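3-hydroxyisobutyrate dehydrogenase family protein (Geobacter sulfurreducens, PDB 3PDU) probably reduces succinic semialdehyde to gamma-hydroxybutyrate with NADPH, as a member of the beta-hydroxyacid dehydrogenase family, and binds NADP+. Local coordinates at residues G131-F144 with A153-G167. Residues are numbered along the deposited sequence; the frame is centred on the assembly and turned at random. Where two conformers were deposited one is given.
Sequences GTLIILAAGDQSLF and ALGKKCLHLGEVGQG
Strands 133-139 and 157-160 run parallel, their axes 4.7 Å apart and 10° from aligned. Ile135 N donates to Lys157 O at 2.7 Å, and Leu159 N to Ile135 O at 2.9 Å. Ala137 N and Leu161 N carry the ladder on, and Gly139 N to Gly162 O extends it past strand 157-160. A beta bulge shifts the register between Leu133 and Ile134. The two strands are joined by helices in a beta-alpha-beta crossover. They end the mixed sheet of the Rossmann-type NADP-binding domain, with 157-160 outermost within the chain. Strand 115-122 pairs antiparallel with the other edge of 133-139. Ile135 CD1 packs on the Cys158 side chain, and Phe151 joins them on this face. On the other face, Leu136 CB meets Leu161 CD1, and Lys157 reaches Glu204 of the second subunit in a salt bridge. His160 packs against Gln141 and Phe144 of helix 141-146. Its CB lies over the centre of the Phe144 ring, 3.9 Å from the centroid. CG, anti to the backbone N (chi1 -174°), carries the imidazole on toward Gly139 O and the Gln141 amide. The imidazole edge faces the Phe144 ring, planes at 77°. The Gln141 amide stacks on one imidazole face. His160 NE2 donates to Gly139 O at 2.9 Å. Gly139 O lies in the imidazole plane, while NE2 approaches from above the carbonyl plane. A leucine in place of His160 would probably leave Gly139 O without this donor and the Gln141 amide without its flat partner.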
loop_
_atom_site.group_PDB
_atom_site.type_symbol
_atom_site.label_atom_id
_atom_site.label_comp_id
_atom_site.label_asym_id
_atom_site.label_seq_id
_atom_site.Cartn_x
_atom_site.Cartn_y
_atom_site.Cartn_z
ATOM N N GLY A 131 -15.884 12.369 31.391
ATOM C CA GLY A 131 -14.935 13.416 31.725
ATOM C C GLY A 131 -13.506 12.901 31.857
ATOM O O GLY A 131 -12.715 13.427 32.639
ATOM N N THR A 132 -13.152 11.881 31.084
ATOM C CA THR A 132 -11.821 11.306 31.213
ATOM C C THR A 132 -10.991 11.469 29.930
ATOM O O THR A 132 -10.131 10.647 29.622
ATOM C CB THR A 132 -11.899 9.843 31.631
ATOM O OG1 THR A 132 -12.653 9.100 30.656
ATOM C CG2 THR A 132 -12.600 9.735 33.008
ATOM N N LEU A 133 -11.250 12.548 29.201
ATOM C CA LEU A 133 -10.505 12.867 27.979
ATOM C C LEU A 133 -9.056 13.234 28.304
ATOM O O LEU A 133 -8.756 13.662 29.415
ATOM C CB LEU A 133 -11.158 14.056 27.267
ATOM C CG LEU A 133 -12.588 13.844 26.766
ATOM C CD1 LEU A 133 -13.183 15.174 26.254
ATOM C CD2 LEU A 133 -12.638 12.773 25.671
ATOM N N ILE A 134 -8.164 13.069 27.329
ATOM C CA ILE A 134 -6.806 13.590 27.442
ATOM C C ILE A 134 -6.775 14.837 26.574
ATOM O O ILE A 134 -7.067 14.777 25.385
ATOM C CB ILE A 134 -5.763 12.571 26.933
ATOM C CG1 ILE A 134 -5.853 11.266 27.740
ATOM C CG2 ILE A 134 -4.347 13.169 26.996
ATOM C CD1 ILE A 134 -5.149 10.092 27.088
ATOM N N ILE A 135 -6.453 15.976 27.169
ATOM C CA ILE A 135 -6.557 17.234 26.445
ATOM C C ILE A 135 -5.176 17.700 25.991
ATOM O O ILE A 135 -4.262 17.841 26.811
ATOM C CB ILE A 135 -7.270 18.296 27.313
ATOM C CG1 ILE A 135 -8.708 17.842 27.586
ATOM C CG2 ILE A 135 -7.254 19.656 26.637
ATOM C CD1 ILE A 135 -9.424 18.666 28.644
ATOM N N LEU A 136 -5.036 17.913 24.680
ATOM C CA LEU A 136 -3.753 18.254 24.047
ATOM C C LEU A 136 -3.706 19.722 23.622
ATOM O O LEU A 136 -3.837 20.051 22.443
ATOM C CB LEU A 136 -3.538 17.373 22.820
ATOM C CG LEU A 136 -3.672 15.869 23.099
ATOM C CD1 LEU A 136 -3.705 15.078 21.802
ATOM C CD2 LEU A 136 -2.555 15.367 24.024
ATOM N N ALA A 137 -3.492 20.605 24.579
ATOM C CA ALA A 137 -3.634 22.035 24.319
ATOM C C ALA A 137 -2.346 22.685 23.799
ATOM O O ALA A 137 -1.240 22.186 24.042
ATOM C CB ALA A 137 -4.108 22.732 25.578
ATOM N N ALA A 138 -2.514 23.782 23.062
ATOM C CA ALA A 138 -1.410 24.618 22.577
ATOM C C ALA A 138 -1.949 26.001 22.235
ATOM O O ALA A 138 -3.053 26.134 21.701
ATOM C CB ALA A 138 -0.734 23.981 21.341
ATOM N N GLY A 139 -1.172 27.033 22.551
ATOM C CA GLY A 139 -1.589 28.401 22.317
ATOM C C GLY A 139 -1.504 29.232 23.588
ATOM O O GLY A 139 -0.597 29.057 24.399
ATOM N N ASP A 140 -2.473 30.118 23.776
ATOM C CA ASP A 140 -2.393 31.143 24.818
ATOM C C ASP A 140 -2.347 30.566 26.237
ATOM O O ASP A 140 -3.292 29.923 26.682
ATOM C CB ASP A 140 -3.552 32.130 24.669
ATOM C CG ASP A 140 -3.450 33.296 25.628
ATOM O OD1 ASP A 140 -3.571 33.079 26.848
ATOM O OD2 ASP A 140 -3.247 34.429 25.162
ATOM N N GLN A 141 -1.249 30.816 26.948
ATOM C CA GLN A 141 -1.046 30.248 28.280
ATOM C C GLN A 141 -2.022 30.778 29.333
ATOM O O GLN A 141 -2.478 30.024 30.190
ATOM C CB GLN A 141 0.398 30.472 28.753
ATOM C CG GLN A 141 1.374 29.383 28.336
ATOM C CD GLN A 141 1.456 28.247 29.352
ATOM O OE1 GLN A 141 0.618 28.133 30.253
ATOM N NE2 GLN A 141 2.475 27.403 29.212
ATOM N N SER A 142 -2.330 32.070 29.282
ATOM C CA SER A 142 -3.295 32.640 30.215
ATOM C C SER A 142 -4.673 32.004 30.021
ATOM O O SER A 142 -5.403 31.778 30.993
ATOM C CB SER A 142 -3.373 34.169 30.086
ATOM O OG SER A 142 -4.040 34.564 28.893
ATOM N N LEU A 143 -5.032 31.705 28.779
ATOM C CA LEU A 143 -6.324 31.056 28.524
ATOM C C LEU A 143 -6.317 29.598 29.004
ATOM O O LEU A 143 -7.295 29.115 29.585
ATOM C CB LEU A 143 -6.706 31.137 27.045
ATOM C CG LEU A 143 -8.023 30.477 26.592
ATOM C CD1 LEU A 143 -9.219 30.942 27.432
ATOM C CD2 LEU A 143 -8.272 30.762 25.101
ATOM N N PHE A 144 -5.215 28.897 28.762
ATOM C CA PHE A 144 -5.058 27.542 29.293
ATOM C C PHE A 144 -5.305 27.551 30.812
ATOM O O PHE A 144 -6.041 26.723 31.349
ATOM C CB PHE A 144 -3.646 27.025 28.961
ATOM C CG PHE A 144 -3.366 25.637 29.463
ATOM C CD1 PHE A 144 -3.818 24.526 28.764
ATOM C CD2 PHE A 144 -2.647 25.441 30.634
ATOM C CE1 PHE A 144 -3.549 23.234 29.221
ATOM C CE2 PHE A 144 -2.383 24.156 31.103
ATOM C CZ PHE A 144 -2.835 23.055 30.396
ATOM N N ALA A 153 -13.493 19.349 34.445
ATOM C CA ALA A 153 -14.793 18.721 34.213
ATOM C C ALA A 153 -14.782 17.876 32.938
ATOM O O ALA A 153 -15.601 16.966 32.771
ATOM C CB ALA A 153 -15.886 19.784 34.122
ATOM N N LEU A 154 -13.858 18.172 32.035
ATOM C CA LEU A 154 -13.853 17.500 30.734
ATOM C C LEU A 154 -12.877 16.340 30.620
ATOM O O LEU A 154 -13.139 15.370 29.899
ATOM C CB LEU A 154 -13.544 18.506 29.627
ATOM C CG LEU A 154 -14.533 19.656 29.416
ATOM C CD1 LEU A 154 -14.011 20.547 28.302
ATOM C CD2 LEU A 154 -15.920 19.138 29.071
ATOM N N GLY A 155 -11.747 16.437 31.311
ATOM C CA GLY A 155 -10.656 15.509 31.076
ATOM C C GLY A 155 -9.990 15.016 32.337
ATOM O O GLY A 155 -10.206 15.575 33.412
ATOM N N LYS A 156 -9.184 13.965 32.205
ATOM C CA LYS A 156 -8.401 13.445 33.335
ATOM C C LYS A 156 -6.953 13.905 33.239
ATOM O O LYS A 156 -6.181 13.764 34.186
ATOM C CB LYS A 156 -8.412 11.918 33.325
ATOM C CG LYS A 156 -7.696 11.330 32.101
ATOM C CD LYS A 156 -7.765 9.811 32.120
ATOM C CE LYS A 156 -6.964 9.196 30.985
ATOM N NZ LYS A 156 -7.085 7.719 30.999
ATOM N N LYS A 157 -6.572 14.430 32.084
ATOM C CA LYS A 157 -5.175 14.785 31.852
ATOM C C LYS A 157 -5.124 15.928 30.851
ATOM O O LYS A 157 -5.811 15.906 29.824
ATOM C CB LYS A 157 -4.412 13.565 31.325
ATOM C CG LYS A 157 -2.937 13.784 31.021
ATOM C CD LYS A 157 -2.324 12.497 30.441
ATOM C CE LYS A 157 -0.843 12.657 30.125
ATOM N NZ LYS A 157 -0.037 12.830 31.372
ATOM N N CYS A 158 -4.329 16.940 31.152
ATOM C CA CYS A 158 -4.258 18.114 30.290
ATOM C C CYS A 158 -2.820 18.546 30.101
ATOM O O CYS A 158 -2.124 18.830 31.060
ATOM C CB CYS A 158 -5.061 19.266 30.890
ATOM S SG CYS A 158 -6.818 18.928 31.036
ATOM N N LEU A 159 -2.369 18.575 28.851
ATOM C CA LEU A 159 -1.014 19.011 28.554
ATOM C C LEU A 159 -1.059 20.311 27.774
ATOM O O LEU A 159 -1.977 20.528 26.988
ATOM C CB LEU A 159 -0.281 17.957 27.725
ATOM C CG LEU A 159 -0.100 16.590 28.373
ATOM C CD1 LEU A 159 0.486 15.631 27.365
ATOM C CD2 LEU A 159 0.790 16.708 29.604
ATOM N N HIS A 160 -0.071 21.172 27.997
ATOM C CA HIS A 160 0.135 22.326 27.133
ATOM C C HIS A 160 1.406 22.075 26.331
ATOM O O HIS A 160 2.489 21.900 26.900
ATOM C CB HIS A 160 0.231 23.620 27.945
ATOM C CG HIS A 160 0.306 24.855 27.100
ATOM N ND1 HIS A 160 1.469 25.262 26.482
ATOM C CD2 HIS A 160 -0.639 25.765 26.763
ATOM C CE1 HIS A 160 1.240 26.374 25.805
ATOM N NE2 HIS A 160 -0.030 26.700 25.959
ATOM N N LEU A 161 1.274 22.066 25.009
ATOM C CA LEU A 161 2.324 21.556 24.133
ATOM C C LEU A 161 3.103 22.645 23.388
ATOM O O LEU A 161 3.900 22.339 22.505
ATOM C CB LEU A 161 1.716 20.575 23.117
ATOM C CG LEU A 161 1.096 19.305 23.734
ATOM C CD1 LEU A 161 0.234 18.522 22.735
ATOM C CD2 LEU A 161 2.175 18.405 24.311
ATOM N N GLY A 162 2.859 23.904 23.733
ATOM C CA GLY A 162 3.617 25.012 23.175
ATOM C C GLY A 162 2.794 25.886 22.256
ATOM O O GLY A 162 1.650 26.216 22.567
ATOM N N GLU A 163 3.377 26.266 21.121
ATOM C CA GLU A 163 2.714 27.156 20.163
ATOM C C GLU A 163 1.553 26.489 19.423
ATOM O O GLU A 163 1.534 25.268 19.258
ATOM C CB GLU A 163 3.734 27.658 19.135
ATOM C CG GLU A 163 5.009 28.236 19.743
ATOM C CD GLU A 163 4.904 29.724 20.049
ATOM O OE1 GLU A 163 3.772 30.244 20.148
ATOM O OE2 GLU A 163 5.962 30.376 20.189
ATOM N N VAL A 164 0.596 27.296 18.966
ATOM C CA VAL A 164 -0.525 26.776 18.195
ATOM C C VAL A 164 0.011 25.929 17.052
ATOM O O VAL A 164 0.986 26.306 16.381
ATOM C CB VAL A 164 -1.417 27.897 17.634
ATOM C CG1 VAL A 164 -2.522 27.313 16.763
ATOM C CG2 VAL A 164 -2.015 28.715 18.771
ATOM N N GLY A 165 -0.614 24.776 16.846
ATOM C CA GLY A 165 -0.150 23.833 15.844
ATOM C C GLY A 165 0.412 22.552 16.434
ATOM O O GLY A 165 0.257 21.491 15.838
ATOM N N GLN A 166 1.074 22.643 17.590
ATOM C CA GLN A 166 1.677 21.459 18.216
ATOM C C GLN A 166 0.613 20.515 18.762
ATOM O O GLN A 166 0.790 19.297 18.755
ATOM C CB GLN A 166 2.642 21.852 19.345
ATOM C CG GLN A 166 3.861 22.625 18.862
ATOM C CD GLN A 166 4.679 21.824 17.874
ATOM O OE1 GLN A 166 5.463 20.965 18.267
ATOM N NE2 GLN A 166 4.491 22.091 16.582
ATOM N N GLY A 167 -0.486 21.085 19.256
ATOM C CA GLY A 167 -1.616 20.286 19.703
ATOM C C GLY A 167 -2.224 19.513 18.541
ATOM O O GLY A 167 -2.443 18.307 18.634
HETATM O O HOH W 1 -10.056 7.647 29.580
#